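Local structure of cerato-platanin-like protein (3SUM) at residues W3-D8 with N96-N101; C63-L66 with N71-F74; A73-V78 with T91-N96; N85-G90 with A112-A117. The protein is of unknown function but belongs to the cerato-platanins, small and typically secreted fungal proteins built on a double-psi beta barrel. All coordinates share one frame; numbering follows the deposited sequence.

Overall arrangement
The four contacts lie close together, their centres between 7 and 11 Å apart. Contact 1 and contact 3 share helix 91-97, which packs against strand 4-7 with Val94 and Leu97 and against strand 71-79 with Leu93. Contact 2 pairs that second strand with 63-68; its Leu66 and Ala73 face the interior shared with the other contacts, while Lys65 and Phe74 lie on the opposite face. Contact 4 lies about 7 Å from contact 1, centre to centre, and its strands 86-89 and 111-113 are the two sheet neighbours of strand 4-7. Leu66 joins contact 2 to contact 4: Leu66 CD2 lies 3.6 Å from Phe87 CE2. Together they tie helix 91-97 and the strands into one barrel.

Contact 1: W3-D8 with N96-N101; sequences WLIKWD and NLTTFN
Ile5 reaches from strand 4-7 toward Leu97, the last residue of helix 91-97, and Thr98 just beyond it, and the whole contact rests on its branched side chain. At CB the chain divides. The short branch, CG2, comes up to the methyl of Thr98, with 4.1 Å between Ile5 CG2 and Thr98 CG2, and the two side chains pass each other at a slant. The longer branch leaves with CG1 anti to the backbone N (chi1 -174°), and chi2 of 149°, off a staggered value, carries its tip toward the helix, where Ile5 CD1 lies 4.3 Å from Leu97 CD2. These are loose van der Waals contacts between methyl groups, without a hydrogen bond across the pair of segments.

A beta-branched residue suits this place because it offers two methyl groups to two different partners. Threonine suits the other side for a similar reason: its methyl faces the interior, while OG1 turns back to hydrogen-bond the carbonyl of Val94 one turn earlier, so the hydroxyl is satisfied although Thr98 is buried. Leu66 and Ala112 add to the surroundings, Leu66 touching both Ile5 and Leu97, and Ala112 touching Ile5 and Thr98. A strand residue pointing inward to meet the end of a covering helix is in keeping with the double-psi beta barrel of this family.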
loop_
_atom_site.group_PDB
_atom_site.type_symbol
_atom_site.label_atom_id
_atom_site.label_comp_id
_atom_site.label_asym_id
_atom_site.label_seq_id
_atom_site.Cartn_x
_atom_site.Cartn_y
_atom_site.Cartn_z
ATOM N N TRP A 3 -9.327 10.552 3.926
ATOM C CA TRP A 3 -8.595 9.309 4.167
ATOM C C TRP A 3 -7.627 9.514 5.290
ATOM O O TRP A 3 -7.030 10.590 5.397
ATOM C CB TRP A 3 -7.861 8.800 2.882
ATOM C CG TRP A 3 -8.759 8.073 1.798
ATOM C CD1 TRP A 3 -9.323 8.623 0.683
ATOM C CD2 TRP A 3 -9.101 6.692 1.780
ATOM N NE1 TRP A 3 -9.971 7.674 -0.039
ATOM C CE2 TRP A 3 -9.843 6.466 0.612
ATOM C CE3 TRP A 3 -8.754 5.592 2.591
ATOM C CZ2 TRP A 3 -10.285 5.223 0.258
ATOM C CZ3 TRP A 3 -9.261 4.340 2.256
ATOM C CH2 TRP A 3 -10.020 4.176 1.103
ATOM N N LEU A 4 -7.510 8.499 6.149
ATOM C CA LEU A 4 -6.525 8.435 7.259
ATOM C C LEU A 4 -5.492 7.383 6.880
ATOM O O LEU A 4 -5.790 6.416 6.162
ATOM C CB LEU A 4 -7.178 7.941 8.587
ATOM C CG LEU A 4 -8.288 8.800 9.188
ATOM C CD1 LEU A 4 -8.642 8.207 10.569
ATOM C CD2 LEU A 4 -7.769 10.210 9.391
ATOM N N ILE A 5 -4.267 7.533 7.395
ATOM C CA ILE A 5 -3.357 6.421 7.271
ATOM C C ILE A 5 -2.743 6.183 8.675
ATOM O O ILE A 5 -2.479 7.139 9.429
ATOM C CB ILE A 5 -2.272 6.693 6.247
ATOM C CG1 ILE A 5 -1.425 5.399 6.039
ATOM C CG2 ILE A 5 -1.460 8.019 6.598
ATOM C CD1 ILE A 5 -0.875 5.256 4.697
ATOM N N LYS A 6 -2.535 4.939 9.008
ATOM C CA LYS A 6 -1.891 4.545 10.247
ATOM C C LYS A 6 -0.828 3.572 9.770
ATOM O O LYS A 6 -0.826 3.153 8.627
ATOM C CB LYS A 6 -2.891 3.752 11.118
ATOM C CG LYS A 6 -3.964 4.728 11.714
ATOM C CD LYS A 6 -5.116 3.845 12.339
ATOM C CE LYS A 6 -6.342 4.657 12.797
ATOM N NZ LYS A 6 -5.907 5.554 13.958
ATOM N N TRP A 7 0.113 3.279 10.643
ATOM C CA TRP A 7 1.154 2.395 10.262
ATOM C C TRP A 7 1.127 1.142 11.121
ATOM O O TRP A 7 0.661 1.133 12.262
ATOM C CB TRP A 7 2.523 3.109 10.268
ATOM C CG TRP A 7 2.975 3.680 11.602
ATOM C CD1 TRP A 7 2.841 4.956 12.020
ATOM C CD2 TRP A 7 3.650 2.981 12.636
ATOM N NE1 TRP A 7 3.404 5.095 13.254
ATOM C CE2 TRP A 7 3.870 3.880 13.672
ATOM C CE3 TRP A 7 4.052 1.639 12.798
ATOM C CZ2 TRP A 7 4.536 3.520 14.880
ATOM C CZ3 TRP A 7 4.723 1.281 13.973
ATOM C CH2 TRP A 7 4.944 2.208 15.009
ATOM N N ASP A 8 1.722 0.110 10.558
ATOM C CA ASP A 8 1.749 -1.227 11.155
ATOM C C ASP A 8 2.877 -1.952 10.455
ATOM O O ASP A 8 2.904 -2.090 9.232
ATOM C CB ASP A 8 0.411 -1.969 10.879
ATOM C CG ASP A 8 0.276 -3.337 11.573
ATOM O OD1 ASP A 8 1.239 -3.989 11.912
ATOM O OD2 ASP A 8 -0.872 -3.836 11.636
ATOM N N ASN A 96 7.854 7.795 5.615
ATOM C CA ASN A 96 8.302 8.644 4.548
ATOM C C ASN A 96 7.182 9.485 3.964
ATOM O O ASN A 96 7.404 10.654 3.664
ATOM C CB ASN A 96 9.067 7.855 3.521
ATOM C CG ASN A 96 10.298 7.162 4.159
ATOM O OD1 ASN A 96 10.916 7.723 5.080
ATOM N ND2 ASN A 96 10.600 5.949 3.741
ATOM N N LEU A 97 5.969 8.939 3.861
ATOM C CA LEU A 97 4.917 9.738 3.212
ATOM C C LEU A 97 4.556 10.940 4.091
ATOM O O LEU A 97 4.139 11.989 3.571
ATOM C CB LEU A 97 3.655 8.884 3.096
ATOM C CG LEU A 97 2.359 9.495 2.596
ATOM C CD1 LEU A 97 2.462 10.174 1.164
ATOM C CD2 LEU A 97 1.279 8.330 2.623
ATOM N N THR A 98 4.666 10.785 5.415
ATOM C CA THR A 98 4.007 11.704 6.352
ATOM C C THR A 98 5.030 12.446 7.151
ATOM O O THR A 98 4.741 12.994 8.202
ATOM C CB THR A 98 3.019 11.023 7.297
ATOM O OG1 THR A 98 3.745 10.109 8.150
ATOM C CG2 THR A 98 1.958 10.280 6.521
ATOM N N THR A 99 6.236 12.515 6.601
ATOM C CA THR A 99 7.271 13.401 7.127
ATOM C C THR A 99 7.224 14.712 6.327
ATOM O O THR A 99 7.132 14.698 5.096
ATOM C CB THR A 99 8.646 12.750 6.901
ATOM O OG1 THR A 99 8.738 11.599 7.752
ATOM C CG2 THR A 99 9.748 13.746 7.295
ATOM N N PHE A 100 7.267 15.832 7.023
ATOM C CA PHE A 100 7.200 17.133 6.406
ATOM C C PHE A 100 8.422 17.946 6.891
ATOM O O PHE A 100 8.552 18.245 8.068
ATOM C CB PHE A 100 5.913 17.853 6.785
ATOM C CG PHE A 100 5.823 19.251 6.163
ATOM C CD1 PHE A 100 5.709 19.394 4.766
ATOM C CD2 PHE A 100 5.941 20.383 6.962
ATOM C CE1 PHE A 100 5.657 20.650 4.185
ATOM C CE2 PHE A 100 5.854 21.658 6.384
ATOM C CZ PHE A 100 5.699 21.793 5.013
ATOM N N ASN A 101 9.317 18.215 5.951
ATOM C CA ASN A 101 10.517 19.011 6.192
ATOM C C ASN A 101 11.216 18.461 7.413
ATOM O O ASN A 101 11.485 19.180 8.327
ATOM C CB ASN A 101 10.132 20.496 6.353
ATOM C CG ASN A 101 9.641 21.106 5.070
ATOM O OD1 ASN A 101 9.809 20.536 4.002
ATOM N ND2 ASN A 101 9.074 22.301 5.150
#

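Contact 2: C63-L66 with N71-F74; sequences CWKL and NHAF
The ring of Phe74 lies against the aliphatic part of Lys65, which crosses it at a slant. Lys65 CB, CG and CD all lie about 3.7 Å from Phe74 CE1, and Lys65 CD is also near Phe74 CZ. With an alanine here instead of the phenylalanine, the Lys65 methylenes would probably lose their aromatic neighbour and a gap would open beside them. The His72 ring has Phe74 CE2 at its edge and in its plane, so the two aromatic residues on the same strand are neighbours on the face that also carries Lys65. The lysine runs out with CG anti to its N (chi1 -173°), bends at chi3, and ends in a salt bridge to the C-terminal carboxylate of Pro136.

Beneath, the strands are antiparallel. Leu66 and Ala73 form the hydrogen-bonded pair: Leu66 N to Ala73 O is 2.8 Å at 166°, and Ala73 N to Leu66 O is 3.0 Å. Lys65 and Phe74 form the next, non-hydrogen-bonded pair, and Phe74 CA approaches Trp64 O at 3.3 Å. Cys63, in a disulfide with Cys125, sets its SG 4.3 Å from Phe74 CB. The chemistry is that of a hairpin whose backbone bonds hold the register while a lysine uses its carbon chain for packing and its ammonium for a salt bridge to the C-terminus.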
loop_
_atom_site.group_PDB
_atom_site.type_symbol
_atom_site.label_atom_id
_atom_site.label_comp_id
_atom_site.label_asym_id
_atom_site.label_seq_id
_atom_site.Cartn_x
_atom_site.Cartn_y
_atom_site.Cartn_z
ATOM N N CYS A 63 -3.836 -0.263 -6.900
ATOM C CA CYS A 63 -2.682 0.655 -6.684
ATOM C C CYS A 63 -3.252 1.986 -6.411
ATOM O O CYS A 63 -4.099 2.454 -7.186
ATOM C CB CYS A 63 -1.918 0.677 -7.958
ATOM S SG CYS A 63 -0.400 1.675 -7.766
ATOM N N TRP A 64 -2.794 2.661 -5.347
ATOM C CA TRP A 64 -3.383 3.937 -4.948
ATOM C C TRP A 64 -2.297 4.967 -4.757
ATOM O O TRP A 64 -1.256 4.667 -4.231
ATOM C CB TRP A 64 -4.142 3.813 -3.622
ATOM C CG TRP A 64 -5.436 3.136 -3.860
ATOM C CD1 TRP A 64 -5.598 1.870 -4.218
ATOM C CD2 TRP A 64 -6.736 3.722 -3.772
ATOM N NE1 TRP A 64 -6.921 1.606 -4.391
ATOM C CE2 TRP A 64 -7.645 2.740 -4.144
ATOM C CE3 TRP A 64 -7.208 4.999 -3.392
ATOM C CZ2 TRP A 64 -9.052 2.944 -4.157
ATOM C CZ3 TRP A 64 -8.635 5.227 -3.419
ATOM C CH2 TRP A 64 -9.530 4.188 -3.783
ATOM N N LYS A 65 -2.546 6.161 -5.251
ATOM C CA LYS A 65 -1.614 7.221 -4.994
ATOM C C LYS A 65 -2.078 7.975 -3.763
ATOM O O LYS A 65 -3.223 8.450 -3.703
ATOM C CB LYS A 65 -1.621 8.190 -6.186
ATOM C CG LYS A 65 -0.481 9.206 -5.922
ATOM C CD LYS A 65 -0.343 10.176 -7.091
ATOM C CE LYS A 65 -1.035 11.486 -6.819
ATOM N NZ LYS A 65 -0.556 12.518 -7.827
ATOM N N LEU A 66 -1.205 8.144 -2.771
ATOM C CA LEU A 66 -1.600 8.809 -1.544
ATOM C C LEU A 66 -0.811 10.121 -1.498
ATOM O O LEU A 66 0.364 10.147 -1.927
ATOM C CB LEU A 66 -1.175 7.990 -0.311
ATOM C CG LEU A 66 -1.562 6.510 -0.247
ATOM C CD1 LEU A 66 -1.185 5.865 1.077
ATOM C CD2 LEU A 66 -3.114 6.419 -0.560
ATOM N N ASN A 71 4.188 15.360 -0.143
ATOM C CA ASN A 71 4.698 14.009 -0.416
ATOM C C ASN A 71 3.620 13.164 -1.076
ATOM O O ASN A 71 2.423 13.399 -0.891
ATOM C CB ASN A 71 5.109 13.314 0.858
ATOM C CG ASN A 71 6.078 14.161 1.702
ATOM O OD1 ASN A 71 6.827 14.976 1.184
ATOM N ND2 ASN A 71 6.025 13.987 2.992
ATOM N N HIS A 72 4.042 12.153 -1.796
ATOM C CA HIS A 72 3.084 11.188 -2.301
ATOM C C HIS A 72 3.755 9.831 -2.376
ATOM O O HIS A 72 4.993 9.702 -2.272
ATOM C CB HIS A 72 2.528 11.619 -3.664
ATOM C CG HIS A 72 3.535 11.570 -4.786
ATOM N ND1 HIS A 72 4.416 12.616 -5.035
ATOM C CD2 HIS A 72 3.773 10.639 -5.746
ATOM C CE1 HIS A 72 5.156 12.323 -6.094
ATOM N NE2 HIS A 72 4.798 11.122 -6.535
ATOM N N ALA A 73 2.931 8.792 -2.465
ATOM C CA ALA A 73 3.441 7.471 -2.620
ATOM C C ALA A 73 2.441 6.640 -3.376
ATOM O O ALA A 73 1.235 6.929 -3.341
ATOM C CB ALA A 73 3.726 6.815 -1.198
ATOM N N PHE A 74 2.930 5.580 -3.989
ATOM C CA PHE A 74 2.063 4.649 -4.631
ATOM C C PHE A 74 2.044 3.351 -3.854
ATOM O O PHE A 74 3.078 2.761 -3.547
ATOM C CB PHE A 74 2.524 4.382 -6.090
ATOM C CG PHE A 74 2.420 5.582 -6.954
ATOM C CD1 PHE A 74 1.193 5.963 -7.546
ATOM C CD2 PHE A 74 3.592 6.330 -7.253
ATOM C CE1 PHE A 74 1.118 7.034 -8.396
ATOM C CE2 PHE A 74 3.497 7.434 -8.119
ATOM C CZ PHE A 74 2.246 7.781 -8.664
#

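Contact 3: A73-V78 with T91-N96; sequences AFVTVV and TDLVKN
Ala73 and Leu93 are the closest pair across the contact by backbone, their CA atoms 7.8 Å apart, a separation that side chains alone can bridge between strand 71-79 and helix 91-97. The bridging group is Leu93. Its CG stands anti to the backbone N (chi1 156°), and together with chi2 of 72° this brings both methyls to the strand. Leu93 CD1 settles between two strand residues, 3.7 Å from Ala73 CB and 3.6 Å from Val75 CG1. The other methyl, Leu93 CD2, comes 3.7 Å from the same Val75 CG1, so one valine methyl meets both ends of the leucine fork. The Val75 and Leu93 side chains cross at about a right angle, which brings the fork across the valine. Val75 starts out toward the helix, and with CG1 anti to its own carbonyl carbon (chi1 -55°) this is the branch that meets the leucine.

The strand side is suited to this by size. Alanine is short and valine compact, so a leucine can approach closely, whereas Phe74, between them in sequence, starts away from the helix. Val75 also touches Leu66 and Val51 of adjoining strands, which binds the contact into the apolar interior. On the helix, the backbone bonds Lys95 N to Thr91 O and Asn96 N to Asp92 O, each 2.8 Å, span the turn that carries Leu93, while Val94 packs on Ile5 and Trp7. A helix that follows a strand and lays Leu93 on strand 71-79 and Val94 on strand 4-7 is consistent with the helices that close the double-psi beta barrel.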
loop_
_atom_site.group_PDB
_atom_site.type_symbol
_atom_site.label_atom_id
_atom_site.label_comp_id
_atom_site.label_asym_id
_atom_site.label_seq_id
_atom_site.Cartn_x
_atom_site.Cartn_y
_atom_site.Cartn_z
ATOM N N ALA A 73 2.931 8.792 -2.465
ATOM C CA ALA A 73 3.441 7.471 -2.620
ATOM C C ALA A 73 2.441 6.640 -3.376
ATOM O O ALA A 73 1.235 6.929 -3.341
ATOM C CB ALA A 73 3.726 6.815 -1.198
ATOM N N PHE A 74 2.930 5.580 -3.989
ATOM C CA PHE A 74 2.063 4.649 -4.631
ATOM C C PHE A 74 2.044 3.351 -3.854
ATOM O O PHE A 74 3.078 2.761 -3.547
ATOM C CB PHE A 74 2.524 4.382 -6.090
ATOM C CG PHE A 74 2.420 5.582 -6.954
ATOM C CD1 PHE A 74 1.193 5.963 -7.546
ATOM C CD2 PHE A 74 3.592 6.330 -7.253
ATOM C CE1 PHE A 74 1.118 7.034 -8.396
ATOM C CE2 PHE A 74 3.497 7.434 -8.119
ATOM C CZ PHE A 74 2.246 7.781 -8.664
ATOM N N VAL A 75 0.836 2.915 -3.488
ATOM C CA VAL A 75 0.741 1.798 -2.582
ATOM C C VAL A 75 -0.149 0.694 -3.146
ATOM O O VAL A 75 -1.051 0.988 -3.865
ATOM C CB VAL A 75 0.221 2.246 -1.189
ATOM C CG1 VAL A 75 1.099 3.381 -0.601
ATOM C CG2 VAL A 75 -1.220 2.793 -1.233
ATOM N N THR A 76 0.151 -0.592 -2.792
ATOM C CA THR A 76 -0.649 -1.663 -3.233
ATOM C C THR A 76 -1.526 -2.055 -2.080
ATOM O O THR A 76 -1.055 -2.218 -0.956
ATOM C CB THR A 76 0.259 -2.820 -3.627
ATOM O OG1 THR A 76 1.145 -2.322 -4.630
ATOM C CG2 THR A 76 -0.562 -3.981 -4.285
ATOM N N VAL A 77 -2.823 -2.278 -2.357
ATOM C CA VAL A 77 -3.658 -2.794 -1.336
ATOM C C VAL A 77 -3.434 -4.309 -1.208
ATOM O O VAL A 77 -3.646 -5.045 -2.167
ATOM C CB VAL A 77 -5.175 -2.496 -1.713
ATOM C CG1 VAL A 77 -6.160 -3.209 -0.674
ATOM C CG2 VAL A 77 -5.445 -0.945 -1.699
ATOM N N VAL A 78 -3.061 -4.783 -0.009
ATOM C CA VAL A 78 -2.680 -6.158 0.178
ATOM C C VAL A 78 -3.470 -6.807 1.313
ATOM O O VAL A 78 -3.338 -8.006 1.563
ATOM C CB VAL A 78 -1.179 -6.306 0.503
ATOM C CG1 VAL A 78 -0.259 -5.700 -0.676
ATOM C CG2 VAL A 78 -0.817 -5.717 1.930
ATOM N N THR A 91 5.382 0.599 8.006
ATOM C CA THR A 91 6.016 1.646 8.777
ATOM C C THR A 91 6.862 2.655 7.953
ATOM O O THR A 91 6.700 3.885 8.083
ATOM C CB THR A 91 6.851 0.965 9.854
ATOM O OG1 THR A 91 6.059 -0.109 10.415
ATOM C CG2 THR A 91 7.290 1.935 10.894
ATOM N N ASP A 92 7.768 2.156 7.148
ATOM C CA ASP A 92 8.672 3.034 6.411
ATOM C C ASP A 92 7.874 3.821 5.366
ATOM O O ASP A 92 8.070 5.010 5.126
ATOM C CB ASP A 92 9.616 2.124 5.609
ATOM C CG ASP A 92 10.645 1.347 6.506
ATOM O OD1 ASP A 92 10.729 1.615 7.679
ATOM O OD2 ASP A 92 11.332 0.467 5.940
ATOM N N LEU A 93 6.948 3.135 4.704
ATOM C CA LEU A 93 6.062 3.851 3.769
ATOM C C LEU A 93 5.433 5.063 4.449
ATOM O O LEU A 93 5.448 6.192 3.942
ATOM C CB LEU A 93 4.989 2.867 3.259
ATOM C CG LEU A 93 3.686 3.463 2.747
ATOM C CD1 LEU A 93 4.004 4.150 1.384
ATOM C CD2 LEU A 93 2.601 2.414 2.592
ATOM N N VAL A 94 4.822 4.847 5.618
ATOM C CA VAL A 94 4.111 5.874 6.276
ATOM C C VAL A 94 4.997 6.954 6.800
ATOM O O VAL A 94 4.740 8.158 6.601
ATOM C CB VAL A 94 3.160 5.273 7.413
ATOM C CG1 VAL A 94 2.489 6.397 8.164
ATOM C CG2 VAL A 94 2.129 4.326 6.732
ATOM N N LYS A 95 6.140 6.523 7.321
ATOM C CA LYS A 95 7.089 7.413 7.863
ATOM C C LYS A 95 7.573 8.341 6.783
ATOM O O LYS A 95 7.667 9.575 7.012
ATOM C CB LYS A 95 8.274 6.611 8.439
ATOM C CG LYS A 95 9.181 7.330 9.324
ATOM C CD LYS A 95 10.445 6.387 9.635
ATOM C CE LYS A 95 10.102 5.353 10.673
ATOM N NZ LYS A 95 11.397 4.772 11.322
ATOM N N ASN A 96 7.854 7.795 5.615
ATOM C CA ASN A 96 8.302 8.644 4.548
ATOM C C ASN A 96 7.182 9.485 3.964
ATOM O O ASN A 96 7.404 10.654 3.664
ATOM C CB ASN A 96 9.067 7.855 3.521
ATOM C CG ASN A 96 10.298 7.162 4.159
ATOM O OD1 ASN A 96 10.916 7.723 5.080
ATOM N ND2 ASN A 96 10.600 5.949 3.741
#

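Contact 4: N85-G90 with A112-A117; sequences NLFVGG and AQLFSA
Phe87 and Leu114 meet at about a right angle, and Ala117 comes to the rim of the same ring. CG of Phe87 lies beside the backbone N (chi1 -72°), and chi2 of -73° turns the CD2 and CE2 edge to the second segment. Ala117 CB sits near the plane of the ring, 3.5 Å from Phe87 CE2 and 3.9 Å from Phe87 CZ, an edge-on approach of a small methyl. The short alanine side chain lets its CB come right up to the ring edge. Leu114, on the connection from strand 111-113 to strand 116-120, reaches the ring obliquely with CD1, 3.9 Å from Phe87 CD2.

Trp3 stacks on Phe87, and Leu66 touches it too. A serine in place of Phe87 would probably leave Leu114 and Ala117 with a gap where the ring had been, and Trp3 without its stacking partner.

Phe87 lies on strand 86-89, beside strand 4-7, which pairs in turn with 111-113. At the start of strand 116-120, Phe115 and Ser116 form a classic beta bulge opposite Arg67 of strand 63-68. The ring thus links strand 86-89 to edge strand 116-120 and to the connection leading into it, while Gly90 follows strand 86-89 as the N-cap of helix 91-97.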
loop_
_atom_site.group_PDB
_atom_site.type_symbol
_atom_site.label_atom_id
_atom_site.label_comp_id
_atom_site.label_asym_id
_atom_site.label_seq_id
_atom_site.Cartn_x
_atom_site.Cartn_y
_atom_site.Cartn_z
ATOM N N ASN A 85 -12.432 4.613 4.771
ATOM C CA ASN A 85 -11.488 5.685 4.574
ATOM C C ASN A 85 -10.209 5.523 5.366
ATOM O O ASN A 85 -9.517 6.514 5.616
ATOM C CB ASN A 85 -12.152 7.015 4.932
ATOM C CG ASN A 85 -13.398 7.272 4.072
ATOM O OD1 ASN A 85 -13.388 7.024 2.875
ATOM N ND2 ASN A 85 -14.424 7.796 4.677
ATOM N N LEU A 86 -9.851 4.296 5.680
ATOM C CA LEU A 86 -8.640 4.076 6.444
ATOM C C LEU A 86 -7.629 3.235 5.620
ATOM O O LEU A 86 -7.969 2.180 5.117
ATOM C CB LEU A 86 -8.942 3.325 7.743
ATOM C CG LEU A 86 -7.675 2.918 8.545
ATOM C CD1 LEU A 86 -6.771 4.112 9.020
ATOM C CD2 LEU A 86 -8.049 2.077 9.818
ATOM N N PHE A 87 -6.393 3.730 5.470
ATOM C CA PHE A 87 -5.302 2.885 5.045
ATOM C C PHE A 87 -4.434 2.559 6.251
ATOM O O PHE A 87 -4.225 3.419 7.135
ATOM C CB PHE A 87 -4.411 3.657 4.073
ATOM C CG PHE A 87 -5.023 3.875 2.753
ATOM C CD1 PHE A 87 -5.148 2.822 1.847
ATOM C CD2 PHE A 87 -5.473 5.133 2.403
ATOM C CE1 PHE A 87 -5.718 3.028 0.611
ATOM C CE2 PHE A 87 -6.035 5.360 1.169
ATOM C CZ PHE A 87 -6.179 4.330 0.282
ATOM N N VAL A 88 -3.892 1.343 6.276
ATOM C CA VAL A 88 -2.883 1.039 7.262
ATOM C C VAL A 88 -1.667 0.638 6.467
ATOM O O VAL A 88 -1.694 -0.371 5.783
ATOM C CB VAL A 88 -3.271 -0.060 8.236
ATOM C CG1 VAL A 88 -2.052 -0.277 9.250
ATOM C CG2 VAL A 88 -4.538 0.399 9.029
ATOM N N GLY A 89 -0.565 1.362 6.607
ATOM C CA GLY A 89 0.524 1.050 5.709
ATOM C C GLY A 89 1.757 0.600 6.488
ATOM O O GLY A 89 1.858 0.718 7.706
ATOM N N GLY A 90 2.710 0.080 5.759
ATOM C CA GLY A 90 3.976 -0.318 6.334
ATOM C C GLY A 90 4.606 0.862 6.981
ATOM O O GLY A 90 4.449 1.977 6.539
ATOM N N ALA A 112 -2.266 9.743 10.562
ATOM C CA ALA A 112 -2.158 11.017 9.797
ATOM C C ALA A 112 -3.358 11.082 8.852
ATOM O O ALA A 112 -3.794 10.073 8.334
ATOM C CB ALA A 112 -0.824 11.004 8.957
ATOM N N GLN A 113 -3.850 12.289 8.592
ATOM C CA GLN A 113 -4.894 12.438 7.612
ATOM C C GLN A 113 -4.197 12.730 6.297
ATOM O O GLN A 113 -3.213 13.480 6.297
ATOM C CB GLN A 113 -5.781 13.580 8.036
ATOM C CG GLN A 113 -6.054 13.416 9.499
ATOM C CD GLN A 113 -7.349 13.985 9.860
ATOM O OE1 GLN A 113 -8.332 13.825 9.106
ATOM N NE2 GLN A 113 -7.379 14.684 11.020
ATOM N N LEU A 114 -4.704 12.101 5.224
ATOM C CA LEU A 114 -4.145 12.287 3.889
ATOM C C LEU A 114 -4.749 13.444 3.223
ATOM O O LEU A 114 -5.902 13.723 3.455
ATOM C CB LEU A 114 -4.348 11.067 3.035
ATOM C CG LEU A 114 -3.631 9.850 3.587
ATOM C CD1 LEU A 114 -3.929 8.662 2.592
ATOM C CD2 LEU A 114 -2.094 10.080 3.704
ATOM N N PHE A 115 -3.977 14.128 2.364
ATOM C CA PHE A 115 -4.585 15.123 1.479
ATOM C C PHE A 115 -5.544 14.470 0.499
ATOM O O PHE A 115 -6.651 14.991 0.266
ATOM C CB PHE A 115 -3.521 15.881 0.660
ATOM C CG PHE A 115 -4.140 16.862 -0.259
ATOM C CD1 PHE A 115 -4.354 16.535 -1.576
ATOM C CD2 PHE A 115 -4.652 18.051 0.244
ATOM C CE1 PHE A 115 -4.976 17.371 -2.436
ATOM C CE2 PHE A 115 -5.276 18.954 -0.636
ATOM C CZ PHE A 115 -5.467 18.594 -1.959
ATOM N N SER A 116 -5.160 13.309 -0.068
ATOM C CA SER A 116 -6.017 12.686 -1.069
ATOM C C SER A 116 -5.528 11.266 -1.213
ATOM O O SER A 116 -4.378 10.973 -0.831
ATOM C CB SER A 116 -5.870 13.372 -2.427
ATOM O OG SER A 116 -4.489 13.298 -2.841
ATOM N N ALA A 117 -6.371 10.415 -1.779
ATOM C CA ALA A 117 -5.995 9.057 -2.158
ATOM C C ALA A 117 -6.895 8.727 -3.296
ATOM O O ALA A 117 -8.128 8.935 -3.198
ATOM C CB ALA A 117 -6.282 8.051 -1.011
#